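Local coordinates for FAD:protein FMN transferase (Vibrio cholerae, PDB 6NXJ) that probably transfers the FMN moiety of FAD to the hydroxyl group of a threonine in a target flavoprotein, using magnesium, at residues A[60-65]-A[142-147]; A[73-78]-A[138-143]; A[254-259]-A[295-300]. The protein carries 1 engineered substitution. One frame throughout, in Å; residues are numbered along the deposited sequence. Where two conformers were deposited one is given.

Interaction 1 (A[60-65]-A[142-147])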
loop_
_atom_site.group_PDB
_atom_site.type_symbol
_atom_site.label_atom_id
_atom_site.label_comp_id
_atom_site.label_asym_id
_atom_site.label_seq_id
_atom_site.Cartn_x
_atom_site.Cartn_y
_atom_site.Cartn_z
ATOM N N SER A 60 -3.879 -10.474 -13.294
ATOM C CA SER A 60 -3.016 -10.876 -14.421
ATOM C C SER A 60 -3.877 -11.248 -15.642
ATOM O O SER A 60 -3.507 -10.846 -16.753
ATOM C CB SER A 60 -2.073 -11.972 -14.039
ATOM O OG SER A 60 -1.192 -11.518 -13.025
ATOM N N ARG A 61 -4.991 -11.954 -15.468
ATOM C CA ARG A 61 -5.881 -12.333 -16.611
ATOM C C ARG A 61 -6.491 -11.071 -17.225
ATOM O O ARG A 61 -6.599 -11.010 -18.473
ATOM C CB ARG A 61 -7.000 -13.306 -16.220
ATOM C CG ARG A 61 -6.540 -14.710 -15.847
ATOM C CD ARG A 61 -5.490 -15.274 -16.780
ATOM N NE ARG A 61 -5.587 -16.715 -16.972
ATOM C CZ ARG A 61 -4.596 -17.495 -17.399
ATOM N NH1 ARG A 61 -3.392 -16.989 -17.639
ATOM N NH2 ARG A 61 -4.811 -18.786 -17.583
ATOM N N PHE A 62 -6.815 -10.076 -16.403
ATOM C CA PHE A 62 -7.266 -8.772 -16.945
ATOM C C PHE A 62 -6.126 -8.136 -17.745
ATOM O O PHE A 62 -6.355 -7.585 -18.873
ATOM C CB PHE A 62 -7.734 -7.827 -15.851
ATOM C CG PHE A 62 -8.155 -6.476 -16.373
ATOM C CD1 PHE A 62 -9.242 -6.352 -17.217
ATOM C CD2 PHE A 62 -7.512 -5.321 -15.972
ATOM C CE1 PHE A 62 -9.624 -5.116 -17.711
ATOM C CE2 PHE A 62 -7.921 -4.077 -16.432
ATOM C CZ PHE A 62 -8.996 -3.974 -17.284
ATOM N N ASN A 63 -4.912 -8.199 -17.185
ATOM C CA ASN A 63 -3.705 -7.602 -17.812
ATOM C C ASN A 63 -3.455 -8.294 -19.165
ATOM O O ASN A 63 -3.030 -7.605 -20.100
ATOM C CB ASN A 63 -2.504 -7.631 -16.863
ATOM C CG ASN A 63 -2.611 -6.626 -15.727
ATOM O OD1 ASN A 63 -3.355 -5.633 -15.816
ATOM N ND2 ASN A 63 -1.823 -6.847 -14.681
ATOM N N GLN A 64 -3.725 -9.594 -19.279
ATOM C CA GLN A 64 -3.539 -10.362 -20.549
ATOM C C GLN A 64 -4.714 -10.141 -21.498
ATOM O O GLN A 64 -4.554 -10.454 -22.649
ATOM C CB GLN A 64 -3.398 -11.850 -20.247
ATOM C CG GLN A 64 -2.078 -12.181 -19.597
ATOM C CD GLN A 64 -2.174 -13.302 -18.592
ATOM O OE1 GLN A 64 -2.985 -14.197 -18.711
ATOM N NE2 GLN A 64 -1.359 -13.239 -17.544
ATOM N N HIS A 65 -5.874 -9.679 -21.018
ATOM C CA HIS A 65 -7.070 -9.372 -21.852
ATOM C C HIS A 65 -6.720 -8.236 -22.811
ATOM O O HIS A 65 -6.216 -7.198 -22.328
ATOM C CB HIS A 65 -8.237 -9.037 -20.904
ATOM C CG HIS A 65 -9.580 -8.781 -21.498
ATOM N ND1 HIS A 65 -10.349 -9.789 -22.097
ATOM C CD2 HIS A 65 -10.363 -7.672 -21.445
ATOM C CE1 HIS A 65 -11.524 -9.278 -22.443
ATOM N NE2 HIS A 65 -11.558 -7.975 -22.038
ATOM N N LEU A 142 -14.253 -4.665 -15.121
ATOM C CA LEU A 142 -13.215 -3.688 -15.519
ATOM C C LEU A 142 -13.175 -3.620 -17.044
ATOM O O LEU A 142 -13.390 -4.638 -17.662
ATOM C CB LEU A 142 -11.864 -4.170 -14.987
ATOM C CG LEU A 142 -11.818 -4.525 -13.504
ATOM C CD1 LEU A 142 -10.413 -4.946 -13.143
ATOM C CD2 LEU A 142 -12.300 -3.353 -12.645
ATOM N N SER A 143 -12.784 -2.480 -17.592
ATOM C CA SER A 143 -12.618 -2.274 -19.042
ATOM C C SER A 143 -11.355 -1.470 -19.281
ATOM O O SER A 143 -11.096 -0.535 -18.484
ATOM C CB SER A 143 -13.843 -1.621 -19.644
ATOM O OG SER A 143 -14.921 -2.553 -19.580
ATOM N N LYS A 144 -10.600 -1.881 -20.300
ATOM C CA LYS A 144 -9.399 -1.160 -20.768
ATOM C C LYS A 144 -9.637 -0.745 -22.221
ATOM O O LYS A 144 -10.116 -1.571 -23.008
ATOM C CB LYS A 144 -8.164 -2.038 -20.633
ATOM C CG LYS A 144 -8.325 -3.476 -21.086
ATOM C CD LYS A 144 -7.010 -4.132 -21.426
ATOM C CE LYS A 144 -6.356 -4.848 -20.292
ATOM N NZ LYS A 144 -5.053 -5.418 -20.731
ATOM N N ASP A 145 -9.344 0.511 -22.538
ATOM C CA ASP A 145 -9.578 1.057 -23.891
ATOM C C ASP A 145 -8.288 0.929 -24.695
ATOM O O ASP A 145 -8.334 1.314 -25.843
ATOM C CB ASP A 145 -10.260 2.434 -23.822
ATOM C CG ASP A 145 -9.346 3.588 -23.467
ATOM O OD1 ASP A 145 -8.125 3.354 -23.338
ATOM O OD2 ASP A 145 -9.869 4.716 -23.320
ATOM N N ILE A 146 -7.209 0.330 -24.164
ATOM C CA ILE A 146 -6.016 -0.041 -24.986
ATOM C C ILE A 146 -5.605 -1.436 -24.569
ATOM O O ILE A 146 -5.643 -1.754 -23.382
ATOM C CB ILE A 146 -4.841 0.964 -24.864
ATOM C CG1 ILE A 146 -4.364 1.181 -23.416
ATOM C CG2 ILE A 146 -5.191 2.285 -25.535
ATOM C CD1 ILE A 146 -3.045 1.933 -23.314
ATOM N N PRO A 147 -5.320 -2.343 -25.531
ATOM C CA PRO A 147 -5.043 -3.739 -25.197
ATOM C C PRO A 147 -3.874 -3.938 -24.210
ATOM O O PRO A 147 -3.836 -4.947 -23.564
ATOM C CB PRO A 147 -4.713 -4.375 -26.559
ATOM C CG PRO A 147 -4.407 -3.206 -27.481
ATOM C CD PRO A 147 -5.276 -2.076 -26.977
#

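Interaction 2 (A[73-78]-A[138-143])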
loop_
_atom_site.group_PDB
_atom_site.type_symbol
_atom_site.label_atom_id
_atom_site.label_comp_id
_atom_site.label_asym_id
_atom_site.label_seq_id
_atom_site.Cartn_x
_atom_site.Cartn_y
_atom_site.Cartn_z
ATOM N N VAL A 73 -14.775 -9.497 -12.620
ATOM C CA VAL A 73 -13.857 -9.731 -11.481
ATOM C C VAL A 73 -14.681 -9.935 -10.213
ATOM O O VAL A 73 -15.867 -9.532 -10.154
ATOM C CB VAL A 73 -12.855 -8.573 -11.314
ATOM C CG1 VAL A 73 -11.890 -8.475 -12.500
ATOM C CG2 VAL A 73 -13.581 -7.264 -11.066
ATOM N N SER A 74 -14.036 -10.500 -9.203
ATOM C CA SER A 74 -14.599 -10.608 -7.834
ATOM C C SER A 74 -14.926 -9.209 -7.278
ATOM O O SER A 74 -14.290 -8.242 -7.677
ATOM C CB SER A 74 -13.623 -11.341 -6.955
ATOM O OG SER A 74 -13.398 -12.635 -7.484
ATOM N N THR A 75 -15.873 -9.126 -6.346
ATOM C CA THR A 75 -16.228 -7.876 -5.641
ATOM C C THR A 75 -14.990 -7.333 -4.914
ATOM O O THR A 75 -14.836 -6.095 -4.827
ATOM C CB THR A 75 -17.359 -8.143 -4.638
ATOM O OG1 THR A 75 -18.482 -8.652 -5.345
ATOM C CG2 THR A 75 -17.763 -6.912 -3.860
ATOM N N GLN A 76 -14.116 -8.201 -4.404
ATOM C CA GLN A 76 -12.887 -7.723 -3.709
ATOM C C GLN A 76 -12.030 -6.942 -4.728
ATOM O O GLN A 76 -11.622 -5.792 -4.416
ATOM C CB GLN A 76 -12.131 -8.875 -3.038
ATOM C CG GLN A 76 -12.936 -9.560 -1.938
ATOM C CD GLN A 76 -13.628 -10.813 -2.442
ATOM O OE1 GLN A 76 -14.165 -10.838 -3.555
ATOM N NE2 GLN A 76 -13.625 -11.854 -1.617
ATOM N N THR A 77 -11.722 -7.519 -5.895
ATOM C CA THR A 77 -10.852 -6.865 -6.911
ATOM C C THR A 77 -11.494 -5.534 -7.298
ATOM O O THR A 77 -10.806 -4.507 -7.280
ATOM C CB THR A 77 -10.577 -7.796 -8.089
ATOM O OG1 THR A 77 -9.919 -8.962 -7.611
ATOM C CG2 THR A 77 -9.674 -7.220 -9.150
ATOM N N LEU A 78 -12.794 -5.535 -7.578
ATOM C CA LEU A 78 -13.544 -4.305 -7.965
ATOM C C LEU A 78 -13.390 -3.232 -6.886
ATOM O O LEU A 78 -13.123 -2.081 -7.251
ATOM C CB LEU A 78 -15.014 -4.668 -8.169
ATOM C CG LEU A 78 -15.929 -3.574 -8.708
ATOM C CD1 LEU A 78 -16.420 -2.642 -7.618
ATOM C CD2 LEU A 78 -15.313 -2.803 -9.838
ATOM N N GLU A 138 -17.697 -0.950 -14.194
ATOM C CA GLU A 138 -19.176 -0.994 -14.279
ATOM C C GLU A 138 -19.637 -2.274 -13.600
ATOM O O GLU A 138 -19.288 -3.371 -14.103
ATOM C CB GLU A 138 -19.577 -0.933 -15.750
ATOM C CG GLU A 138 -21.034 -0.586 -15.935
ATOM C CD GLU A 138 -21.497 -0.657 -17.385
ATOM O OE1 GLU A 138 -20.719 -1.155 -18.243
ATOM O OE2 GLU A 138 -22.629 -0.236 -17.656
ATOM N N GLY A 139 -20.367 -2.150 -12.497
ATOM C CA GLY A 139 -20.683 -3.301 -11.633
ATOM C C GLY A 139 -19.405 -4.026 -11.255
ATOM O O GLY A 139 -18.425 -3.335 -10.957
ATOM N N ASN A 140 -19.396 -5.355 -11.274
ATOM C CA ASN A 140 -18.198 -6.177 -10.963
ATOM C C ASN A 140 -17.390 -6.371 -12.252
ATOM O O ASN A 140 -17.023 -7.533 -12.551
ATOM C CB ASN A 140 -18.596 -7.487 -10.273
ATOM C CG ASN A 140 -18.872 -7.308 -8.788
ATOM O OD1 ASN A 140 -18.779 -6.194 -8.270
ATOM N ND2 ASN A 140 -19.157 -8.389 -8.082
ATOM N N THR A 141 -17.150 -5.317 -13.050
ATOM C CA THR A 141 -16.359 -5.469 -14.303
ATOM C C THR A 141 -15.360 -4.328 -14.473
ATOM O O THR A 141 -15.628 -3.158 -14.061
ATOM C CB THR A 141 -17.204 -5.618 -15.583
ATOM O OG1 THR A 141 -17.793 -4.373 -15.979
ATOM C CG2 THR A 141 -18.267 -6.699 -15.495
ATOM N N LEU A 142 -14.253 -4.665 -15.121
ATOM C CA LEU A 142 -13.215 -3.688 -15.519
ATOM C C LEU A 142 -13.175 -3.620 -17.044
ATOM O O LEU A 142 -13.390 -4.638 -17.662
ATOM C CB LEU A 142 -11.864 -4.170 -14.987
ATOM C CG LEU A 142 -11.818 -4.525 -13.504
ATOM C CD1 LEU A 142 -10.413 -4.946 -13.143
ATOM C CD2 LEU A 142 -12.300 -3.353 -12.645
ATOM N N SER A 143 -12.784 -2.480 -17.592
ATOM C CA SER A 143 -12.618 -2.274 -19.042
ATOM C C SER A 143 -11.355 -1.470 -19.281
ATOM O O SER A 143 -11.096 -0.535 -18.484
ATOM C CB SER A 143 -13.843 -1.621 -19.644
ATOM O OG SER A 143 -14.921 -2.553 -19.580
#

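Interaction 3 (A[254-259]-A[295-300])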
loop_
_atom_site.group_PDB
_atom_site.type_symbol
_atom_site.label_atom_id
_atom_site.label_comp_id
_atom_site.label_asym_id
_atom_site.label_seq_id
_atom_site.Cartn_x
_atom_site.Cartn_y
_atom_site.Cartn_z
ATOM N N ARG A 254 12.907 14.892 -2.323
ATOM C CA ARG A 254 13.724 14.691 -1.105
ATOM C C ARG A 254 12.852 14.107 0.017
ATOM O O ARG A 254 13.312 14.133 1.164
ATOM C CB ARG A 254 14.417 15.993 -0.695
ATOM C CG ARG A 254 15.487 16.472 -1.674
ATOM C CD ARG A 254 16.477 17.433 -1.019
ATOM N NE ARG A 254 17.621 16.722 -0.429
ATOM C CZ ARG A 254 18.741 17.278 0.043
ATOM N NH1 ARG A 254 18.903 18.590 0.029
ATOM N NH2 ARG A 254 19.709 16.511 0.528
ATOM N N VAL A 255 11.670 13.566 -0.294
ATOM C CA VAL A 255 10.825 12.865 0.720
ATOM C C VAL A 255 11.443 11.502 1.037
ATOM O O VAL A 255 11.546 10.679 0.133
ATOM C CB VAL A 255 9.365 12.714 0.274
ATOM C CG1 VAL A 255 8.521 12.084 1.375
ATOM C CG2 VAL A 255 8.760 14.045 -0.140
ATOM N N VAL A 256 11.792 11.286 2.304
ATOM C CA VAL A 256 12.411 10.043 2.855
ATOM C C VAL A 256 11.298 9.002 3.120
ATOM O O VAL A 256 11.404 7.835 2.647
ATOM C CB VAL A 256 13.221 10.422 4.106
ATOM C CG1 VAL A 256 13.579 9.221 4.971
ATOM C CG2 VAL A 256 14.459 11.231 3.728
ATOM N N SER A 257 10.257 9.383 3.853
ATOM C CA SER A 257 9.171 8.454 4.265
ATOM C C SER A 257 7.869 9.234 4.403
ATOM O O SER A 257 7.930 10.436 4.714
ATOM C CB SER A 257 9.504 7.752 5.546
ATOM O OG SER A 257 9.692 8.710 6.582
ATOM N N VAL A 258 6.758 8.562 4.156
ATOM C CA VAL A 258 5.401 9.126 4.403
ATOM C C VAL A 258 4.650 8.093 5.232
ATOM O O VAL A 258 4.531 6.928 4.774
ATOM C CB VAL A 258 4.651 9.494 3.102
ATOM C CG1 VAL A 258 3.270 10.092 3.415
ATOM C CG2 VAL A 258 5.465 10.473 2.278
ATOM N N THR A 259 4.144 8.506 6.395
ATOM C CA THR A 259 3.272 7.661 7.236
ATOM C C THR A 259 1.838 8.221 7.207
ATOM O O THR A 259 1.651 9.406 7.407
ATOM C CB THR A 259 3.868 7.499 8.636
ATOM O OG1 THR A 259 5.176 6.950 8.450
ATOM C CG2 THR A 259 3.033 6.577 9.496
ATOM N N LEU A 295 2.556 11.988 8.533
ATOM C CA LEU A 295 3.903 12.433 8.941
ATOM C C LEU A 295 4.817 12.205 7.741
ATOM O O LEU A 295 4.941 11.018 7.326
ATOM C CB LEU A 295 4.372 11.652 10.178
ATOM C CG LEU A 295 5.797 11.989 10.642
ATOM C CD1 LEU A 295 5.908 13.414 11.198
ATOM C CD2 LEU A 295 6.282 11.000 11.674
ATOM N N MET A 296 5.408 13.277 7.221
ATOM C CA MET A 296 6.466 13.235 6.162
ATOM C C MET A 296 7.840 13.551 6.760
ATOM O O MET A 296 7.982 14.594 7.477
ATOM C CB MET A 296 6.233 14.252 5.046
ATOM C CG MET A 296 5.026 13.948 4.219
ATOM S SD MET A 296 5.196 14.650 2.574
ATOM C CE MET A 296 3.475 14.604 2.092
ATOM N N ILE A 297 8.822 12.708 6.441
ATOM C CA ILE A 297 10.259 13.018 6.673
ATOM C C ILE A 297 10.835 13.442 5.330
ATOM O O ILE A 297 10.689 12.689 4.343
ATOM C CB ILE A 297 11.046 11.820 7.242
ATOM C CG1 ILE A 297 10.335 11.111 8.393
ATOM C CG2 ILE A 297 12.444 12.273 7.628
ATOM C CD1 ILE A 297 10.223 11.927 9.649
ATOM N N VAL A 298 11.500 14.587 5.328
ATOM C CA VAL A 298 12.115 15.208 4.137
ATOM C C VAL A 298 13.585 15.450 4.447
ATOM O O VAL A 298 13.890 15.989 5.525
ATOM C CB VAL A 298 11.415 16.530 3.778
ATOM C CG1 VAL A 298 12.044 17.182 2.557
ATOM C CG2 VAL A 298 9.913 16.302 3.602
ATOM N N LYS A 299 14.426 15.189 3.461
ATOM C CA LYS A 299 15.875 15.451 3.524
ATOM C C LYS A 299 16.143 16.915 3.124
ATOM O O LYS A 299 15.656 17.334 2.079
ATOM C CB LYS A 299 16.611 14.431 2.651
ATOM C CG LYS A 299 18.121 14.633 2.649
ATOM C CD LYS A 299 18.925 13.365 2.608
ATOM C CE LYS A 299 20.375 13.618 2.951
ATOM N NZ LYS A 299 21.236 12.639 2.244
ATOM N N THR A 300 16.931 17.628 3.926
ATOM C CA THR A 300 17.436 19.004 3.651
ATOM C C THR A 300 18.971 18.971 3.669
ATOM O O THR A 300 19.550 17.902 3.933
ATOM C CB THR A 300 16.854 19.998 4.664
ATOM O OG1 THR A 300 17.524 19.873 5.925
ATOM C CG2 THR A 300 15.363 19.810 4.847
HETATM O O HOH W 1 7.122 9.083 7.854
#

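Interaction 1 (A[60-65]-A[142-147])
Helix 60-64 and strand 142-144 run in nearly the same direction, their axes approaching to 9.9 Å at 32° between N-to-C directions, with F62, in the last turn of helix 58-64, and L142 as the facing residues. With CG anti to the backbone N (chi1 178°), the F62 ring fills the interval between them, and L142 CB and K144 CE lie on its opposite faces. L142 CB is offset toward the rim, 3.7 Å from F62 CE1; K144 CE makes a CH-pi contact over the centre of the ring, 4.1 Å from the centroid. The S143 carbonyl carbon lies at the ring edge. The K144 amine, 5.3 Å from the F62 centroid, adds at most a weak cation-pi attraction.

From CE the lysine rises over the ring centre, and a bend at chi3 (91°) holds NZ farther out along the ring normal, among the carbonyls at the helix C-terminus. There K144 NZ donates 2.7 Å to H65 O, nearly along the C=O axis, and 3.0 Å to N63 O from above the carbonyl plane. K144 NZ also reaches P147 O at 3.1 Å, and L149 O is a further acceptor. This buried amine is thus ringed by carbonyl oxygens, which would be expected to favour its charged form, and it ties the helix end to the chain leaving the strand. N63 OD1 turns to V151 N, and H65 NE2 to E69 O. L135 of strand 135-137 also touches F62, while backbone bonds join L142 to F71 and S143 to T136, placing the helix against a small three-stranded antiparallel sheet.

Interaction 2 (A[73-78]-A[138-143])
A tight turn leading into strand 141-144 docks here on the start of helix 75-90, through N140, which is the centre of an inverse gamma turn. N140 binds at two levels. Its backbone O, placed by the turn, accepts from V73 N at 3.0 Å in a nearly straight bond (N-H...O 171°), and its side-chain ND2 donates to T75 OG1 at 2.8 Å, with the hydroxyl 25° out of the amide plane. The N140 torsion directs the amide alone: CG lies beside the backbone N (chi1 -80°), which brings ND2 to T75 at the start of the helix. N140 CB is 3.4 Å from V73 O.

The L78 side chain crosses that of N140 at about a right angle, and its CD2 comes to 3.3 Å from G139 O. The same methyl meets L142 CD2 at 4.2 Å, whereas L142 CD1 packs against V73 CG1 at 3.9 Å, so the two branches of the leucine reach different partners. Within the turn T141 OG1 donates to E138 O at 2.6 Å, in the carbonyl plane. I137 touches both L78 and L142. The arrangement is that of a beta hairpin, strands 135-137 and 141-144, whose connecting turn is pinned to a helix N-terminus.

Interaction 3 (A[254-259]-A[295-300])
Strands 255-259 and 295-299 pair antiparallel, their axes 4.4 Å apart at 168°, with the register slipping by one residue between V255 and S257. The slip is a classic beta bulge: V256 and S257 both face I297, whose O accepts 2.7 Å from V256 N and, weakly, from S257 N, while I297 N donates to S257 O. Beyond the bulge V258-M296 is a non-hydrogen-bonded pair and T259-L295 a hydrogen-bonded one, T259 N reaching L295 O at 2.8 Å and 174°.

S257 OG, set between its backbone N and carbonyl carbon (chi1 60°), points along the sheet face it shares with I297 and comes to 3.1 Å from I297 CG1. The S257 hydroxyl is also gripped by a water, 2.9 Å from OG, which bonds to T259 OG1 as well and donates to L295 O; T259 OG1 has T224 OG1 as another partner. On the other face V258 and M296 run alongside each other in the same direction, V258 CG2 4.0 Å from M296 CG, and helix 265-278 covers both through M276 and L275.

At the R254-K299 end, K299 N donates straight to R254 O. The R254 chain bends at chi3 to lay one face of its guanidinium over the backbone of K299 and T300, while R254 NH2 comes to 3.2 Å from K299 CG. R254 NH2 and K299 NZ lie 4.5 Å apart; a salt bridge from R254 to D301, and the hydrogen bond and cation-pi contact of the K299 amine with Y231, probably offset the repulsion.

The contact thus combines an apolar face of V255, V258, M296 and V298 under helices with a mixed one, where one water links S257 OG, T259 OG1 and L295 O beside L295 and I297; its charged groups gather at the R254-K299 end.

In the fold
Interactions 1 and 2 are neighbours: their centres lie 12 Å apart, and strand 141-144 bears both contacts. They share L142, whose CB and CD1 touch F62, while CD1 and CD2 meet V73 and L78. Interaction 3, within the eight-stranded antiparallel sheet, lies on the opposite side of the chain's centre, about 35 Å from either of the others, centre to centre. It lies nearest the active site: the V258 side chain is about 8 Å from the bound FAD and about 9 Å from a magnesium ion, whereas the N63 and S74 side chains are about 11 Å and 13 Å from FAD.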